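Local coordinates for protein gluconate kinase (Lactobacillus acidophilus, PDB 3LL3) that probably phosphorylates a sugar or sugar acid such as gluconate at the expense of ATP, as a member of the FGGY carbohydrate kinase family, at residues G293-W305 and F336-W348. Residues are numbered along the deposited sequence; the frame is centred on the assembly and turned at random.
Sequences GGPVNNGGIVFNW and FLPYLGGERAPIW. With DXP (1-deoxy-D-xylulose-5-phosphate), chain D; ATP (adenosine-5'-triphosphate), chain C; XUL (D-xylulose), chain E.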
# COMPACT_ATOMS: atom_id res chain seq x y z
N GLY A 293 27.29 -6.22 8.30
CA GLY A 293 26.00 -5.72 8.72
C GLY A 293 25.21 -4.94 7.71
O GLY A 293 25.69 -4.66 6.59
N GLY A 294 23.99 -4.62 8.11
CA GLY A 294 23.08 -3.79 7.34
C GLY A 294 22.55 -2.67 8.21
O GLY A 294 21.88 -2.91 9.22
N PRO A 295 22.86 -1.42 7.85
CA PRO A 295 22.20 -0.29 8.51
C PRO A 295 20.81 -0.12 7.87
O PRO A 295 20.70 -0.17 6.66
CB PRO A 295 23.09 0.89 8.15
CG PRO A 295 23.95 0.44 6.98
CD PRO A 295 23.68 -1.00 6.70
N VAL A 296 19.77 0.02 8.67
CA VAL A 296 18.40 0.06 8.15
C VAL A 296 17.74 1.35 8.62
O VAL A 296 17.63 1.60 9.84
CB VAL A 296 17.61 -1.16 8.66
CG1 VAL A 296 16.17 -1.11 8.17
CG2 VAL A 296 18.26 -2.46 8.22
N ASN A 297 17.32 2.18 7.68
CA ASN A 297 16.74 3.49 8.03
C ASN A 297 15.43 3.37 8.79
O ASN A 297 15.18 4.10 9.76
CB ASN A 297 16.48 4.34 6.77
CG ASN A 297 17.74 4.60 5.95
OD1 ASN A 297 18.86 4.52 6.45
ND2 ASN A 297 17.54 4.93 4.66
N ASN A 298 14.59 2.45 8.33
CA ASN A 298 13.17 2.46 8.66
C ASN A 298 12.81 1.66 9.89
O ASN A 298 12.18 0.60 9.80
CB ASN A 298 12.36 2.02 7.43
CG ASN A 298 12.58 2.97 6.25
OD1 ASN A 298 12.18 4.13 6.31
ND2 ASN A 298 13.23 2.48 5.21
N GLY A 299 13.23 2.18 11.04
CA GLY A 299 12.98 1.54 12.32
C GLY A 299 11.85 2.22 13.07
O GLY A 299 10.73 2.35 12.54
N GLY A 300 12.13 2.65 14.29
CA GLY A 300 11.13 3.27 15.12
C GLY A 300 10.59 4.56 14.53
O GLY A 300 9.50 4.99 14.89
N ILE A 301 11.37 5.19 13.65
CA ILE A 301 10.94 6.41 12.99
C ILE A 301 9.66 6.17 12.19
O ILE A 301 8.80 7.04 12.07
CB ILE A 301 12.05 6.98 12.06
CG1 ILE A 301 11.66 8.37 11.54
CG2 ILE A 301 12.35 6.03 10.87
CD1 ILE A 301 12.88 9.19 11.08
N VAL A 302 9.54 4.96 11.64
CA VAL A 302 8.37 4.57 10.88
C VAL A 302 7.22 4.17 11.82
O VAL A 302 6.06 4.46 11.56
CB VAL A 302 8.70 3.44 9.87
CG1 VAL A 302 7.42 2.88 9.25
CG2 VAL A 302 9.64 3.98 8.77
N PHE A 303 7.56 3.52 12.93
CA PHE A 303 6.58 3.28 13.99
C PHE A 303 5.97 4.60 14.46
O PHE A 303 4.77 4.72 14.64
CB PHE A 303 7.24 2.57 15.17
CG PHE A 303 6.32 2.36 16.34
CD1 PHE A 303 6.26 3.30 17.35
CD2 PHE A 303 5.50 1.25 16.41
CE1 PHE A 303 5.42 3.13 18.44
CE2 PHE A 303 4.66 1.06 17.50
CZ PHE A 303 4.61 2.01 18.51
N ASN A 304 6.83 5.59 14.65
CA ASN A 304 6.38 6.92 15.00
C ASN A 304 5.46 7.52 13.94
O ASN A 304 4.41 8.05 14.28
CB ASN A 304 7.57 7.84 15.22
CG ASN A 304 7.17 9.17 15.82
OD1 ASN A 304 7.36 10.23 15.21
ND2 ASN A 304 6.62 9.12 17.03
N TRP A 305 5.86 7.46 12.67
CA TRP A 305 4.99 7.95 11.59
C TRP A 305 3.62 7.29 11.62
O TRP A 305 2.60 7.96 11.51
CB TRP A 305 5.64 7.77 10.21
CG TRP A 305 4.66 7.98 9.09
CD1 TRP A 305 4.36 9.17 8.46
CD2 TRP A 305 3.84 6.98 8.46
NE1 TRP A 305 3.42 8.96 7.48
CE2 TRP A 305 3.07 7.63 7.46
CE3 TRP A 305 3.68 5.60 8.64
CZ2 TRP A 305 2.16 6.95 6.65
CZ3 TRP A 305 2.77 4.92 7.83
CH2 TRP A 305 2.02 5.60 6.85
N PHE A 336 3.11 -4.60 4.65
CA PHE A 336 3.58 -3.23 4.75
C PHE A 336 5.06 -3.19 4.41
O PHE A 336 5.89 -3.72 5.17
CB PHE A 336 3.37 -2.66 6.16
CG PHE A 336 3.84 -1.23 6.32
CD1 PHE A 336 3.16 -0.18 5.72
CD2 PHE A 336 4.97 -0.94 7.07
CE1 PHE A 336 3.59 1.14 5.88
CE2 PHE A 336 5.40 0.36 7.23
CZ PHE A 336 4.73 1.41 6.64
N LEU A 337 5.40 -2.60 3.27
CA LEU A 337 6.81 -2.34 2.96
C LEU A 337 7.18 -1.01 3.64
O LEU A 337 6.59 0.02 3.35
CB LEU A 337 7.06 -2.28 1.45
CG LEU A 337 6.65 -3.50 0.60
CD1 LEU A 337 6.95 -3.29 -0.90
CD2 LEU A 337 7.35 -4.75 1.10
N PRO A 338 8.15 -1.04 4.57
CA PRO A 338 8.38 0.09 5.47
C PRO A 338 9.27 1.21 4.93
O PRO A 338 9.69 2.07 5.70
CB PRO A 338 9.10 -0.54 6.67
CG PRO A 338 9.66 -1.83 6.17
CD PRO A 338 9.03 -2.19 4.85
N TYR A 339 9.54 1.22 3.63
CA TYR A 339 10.59 2.11 3.11
C TYR A 339 10.22 3.58 3.02
O TYR A 339 10.43 4.20 1.98
CB TYR A 339 11.03 1.64 1.75
CG TYR A 339 11.18 0.15 1.61
CD1 TYR A 339 11.96 -0.59 2.49
CD2 TYR A 339 10.59 -0.52 0.56
CE1 TYR A 339 12.11 -1.97 2.32
CE2 TYR A 339 10.71 -1.87 0.40
CZ TYR A 339 11.48 -2.59 1.27
OH TYR A 339 11.59 -3.95 1.06
N LEU A 340 9.72 4.16 4.11
CA LEU A 340 9.32 5.57 4.11
C LEU A 340 10.44 6.57 3.74
O LEU A 340 10.23 7.47 2.94
CB LEU A 340 8.65 5.93 5.45
CG LEU A 340 7.11 5.83 5.44
CD1 LEU A 340 6.68 4.47 5.00
CD2 LEU A 340 6.57 6.10 6.82
N GLY A 341 11.64 6.41 4.29
CA GLY A 341 12.72 7.34 3.98
C GLY A 341 13.75 6.87 2.96
O GLY A 341 14.94 7.13 3.12
N GLY A 342 13.31 6.17 1.92
CA GLY A 342 14.25 5.42 1.10
C GLY A 342 14.85 4.36 2.01
O GLY A 342 14.47 4.27 3.20
N GLU A 343 15.77 3.54 1.51
CA GLU A 343 16.34 2.50 2.37
C GLU A 343 17.77 2.14 2.01
O GLU A 343 18.14 2.11 0.83
CB GLU A 343 15.45 1.24 2.34
CG GLU A 343 15.85 0.16 3.33
CD GLU A 343 16.02 0.71 4.74
OE1 GLU A 343 17.06 1.36 5.03
OE2 GLU A 343 15.11 0.48 5.56
N ARG A 344 18.58 1.87 3.04
CA ARG A 344 19.89 1.29 2.82
C ARG A 344 19.72 -0.24 2.82
O ARG A 344 19.01 -0.75 1.96
CB ARG A 344 20.92 1.84 3.83
CG ARG A 344 21.33 3.27 3.46
CD ARG A 344 22.22 3.97 4.49
NE ARG A 344 21.49 4.22 5.73
CZ ARG A 344 22.05 4.33 6.93
NH1 ARG A 344 23.37 4.22 7.05
NH2 ARG A 344 21.30 4.54 8.00
N ALA A 345 20.32 -0.98 3.74
CA ALA A 345 20.05 -2.42 3.76
C ALA A 345 18.58 -2.63 4.08
O ALA A 345 18.04 -1.88 4.89
CB ALA A 345 20.92 -3.13 4.78
N PRO A 346 17.94 -3.64 3.46
CA PRO A 346 18.52 -4.58 2.50
C PRO A 346 18.42 -4.20 1.01
O PRO A 346 19.10 -4.82 0.20
CB PRO A 346 17.71 -5.85 2.76
CG PRO A 346 16.33 -5.31 2.99
CD PRO A 346 16.52 -3.97 3.72
N ILE A 347 17.61 -3.20 0.65
CA ILE A 347 17.37 -2.94 -0.78
C ILE A 347 18.28 -1.87 -1.43
O ILE A 347 18.38 -1.80 -2.64
CB ILE A 347 15.90 -2.58 -1.06
CG1 ILE A 347 15.49 -1.33 -0.28
CG2 ILE A 347 14.98 -3.74 -0.68
CD1 ILE A 347 14.16 -0.75 -0.77
N TRP A 348 18.93 -1.04 -0.61
CA TRP A 348 19.86 -0.03 -1.12
C TRP A 348 19.24 0.76 -2.27
O TRP A 348 19.78 0.79 -3.39
CB TRP A 348 21.21 -0.66 -1.50
CG TRP A 348 21.93 -1.24 -0.30
CD1 TRP A 348 21.96 -2.56 0.09
CD2 TRP A 348 22.69 -0.52 0.69
NE1 TRP A 348 22.69 -2.70 1.26
CE2 TRP A 348 23.15 -1.46 1.64
CE3 TRP A 348 23.01 0.83 0.86
CZ2 TRP A 348 23.91 -1.09 2.75
CZ3 TRP A 348 23.78 1.20 1.95
CH2 TRP A 348 24.22 0.24 2.89
C1 DXP D . 16.32 11.89 -1.09
C2 DXP D . 15.62 11.63 0.27
C3 DXP D . 16.54 11.31 1.48
C4 DXP D . 17.40 10.09 1.09
C5 DXP D . 18.15 9.18 2.10
O2 DXP D . 14.47 11.34 0.30
O3 DXP D . 15.84 11.28 2.65
O4 DXP D . 16.71 9.38 0.11
O5 DXP D . 18.02 7.79 1.93
P DXP D . 19.23 6.65 2.01
O2P DXP D . 20.00 6.60 0.62
O1P DXP D . 20.09 6.87 3.34
O3P DXP D . 18.67 5.35 2.04
PG ATP C . 19.82 6.88 21.10
O1G ATP C . 18.67 7.73 21.95
O2G ATP C . 20.54 5.76 22.09
O3G ATP C . 20.80 7.80 20.55
PB ATP C . 17.58 6.49 19.36
O1B ATP C . 17.26 5.54 18.06
O2B ATP C . 17.50 7.91 19.02
O3B ATP C . 19.10 6.06 19.86
PA ATP C . 15.75 4.86 21.00
O1A ATP C . 16.66 3.49 20.98
O2A ATP C . 15.14 5.10 22.30
O3A ATP C . 16.53 6.27 20.62
O5' ATP C . 14.53 4.61 19.92
C5' ATP C . 13.71 5.71 19.58
C4' ATP C . 12.44 5.17 18.96
O4' ATP C . 11.62 4.31 19.73
C3' ATP C . 11.50 6.09 18.13
O3' ATP C . 11.75 6.11 16.76
C2' ATP C . 10.06 5.70 18.62
O2' ATP C . 9.09 5.79 17.61
C1' ATP C . 10.33 4.33 19.19
N9 ATP C . 9.46 3.98 20.31
C8 ATP C . 9.22 4.68 21.43
N7 ATP C . 8.41 3.86 22.26
C5 ATP C . 8.20 2.63 21.59
C6 ATP C . 7.50 1.46 21.95
N6 ATP C . 6.85 1.38 23.25
N1 ATP C . 7.46 0.41 21.12
C2 ATP C . 8.10 0.46 19.90
N3 ATP C . 8.79 1.61 19.56
C4 ATP C . 8.83 2.68 20.41
C1 XUL E . 27.34 1.81 10.56
C2 XUL E . 26.93 2.69 9.37
C3 XUL E . 26.22 4.06 9.61
C4 XUL E . 26.29 4.60 11.05
C5 XUL E . 27.69 5.10 11.46
O1 XUL E . 26.60 0.62 10.56
O2 XUL E . 27.11 2.28 8.25
O3 XUL E . 24.86 3.94 9.29
O4 XUL E . 25.38 5.68 11.13
O5 XUL E . 27.60 6.04 12.51
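R344 reaches from 336-348 to N297, in the loop after strand 289-296. From CB outward, the first carbon lies 3.5 Å from P295 O; CG and CD then run past the phosphate of DXP. A bend at chi3 (-67°) turns the guanidinium toward N297, where NE and NH2 both donate to OD1, at 2.7 Å from NE, with the amide and guanidinium planes only 23° apart. The remaining nitrogen, NH1, bonds O3 of D-xylulose at 2.7 Å, while P295 CB packs over one guanidinium face. N297 suits its place because an amide can accept and donate at once: its ND2 turns to DXP O3P, 2.9 Å away.

E343, whose carboxylate offers two acceptors, binds both the loop backbone and the N298 amide. Its OE1 takes N297 N on the syn lone pair at 2.8 Å and R344 N on the anti one, whereas N298 ND2 meets OE2 from above the carboxylate plane. N298 also bridges to the turn 339-342, with ND2 giving to G342 O, where positive phi favours glycine, and OD1 receiving G341 N in a nearly straight bond (177°). Beyond this polar stretch, L340 CD2 sits over the five-membered ring of W305, 3.6 Å from its centroid, and W305 NE1 bonds H363 O of the second subunit.

R344 and N297 thus form one hydrogen-bonded pair touching both sugars; the arginine's nearby charge is probably favourable for the phosphate, though N297 ND2 supplies the hydrogen bond.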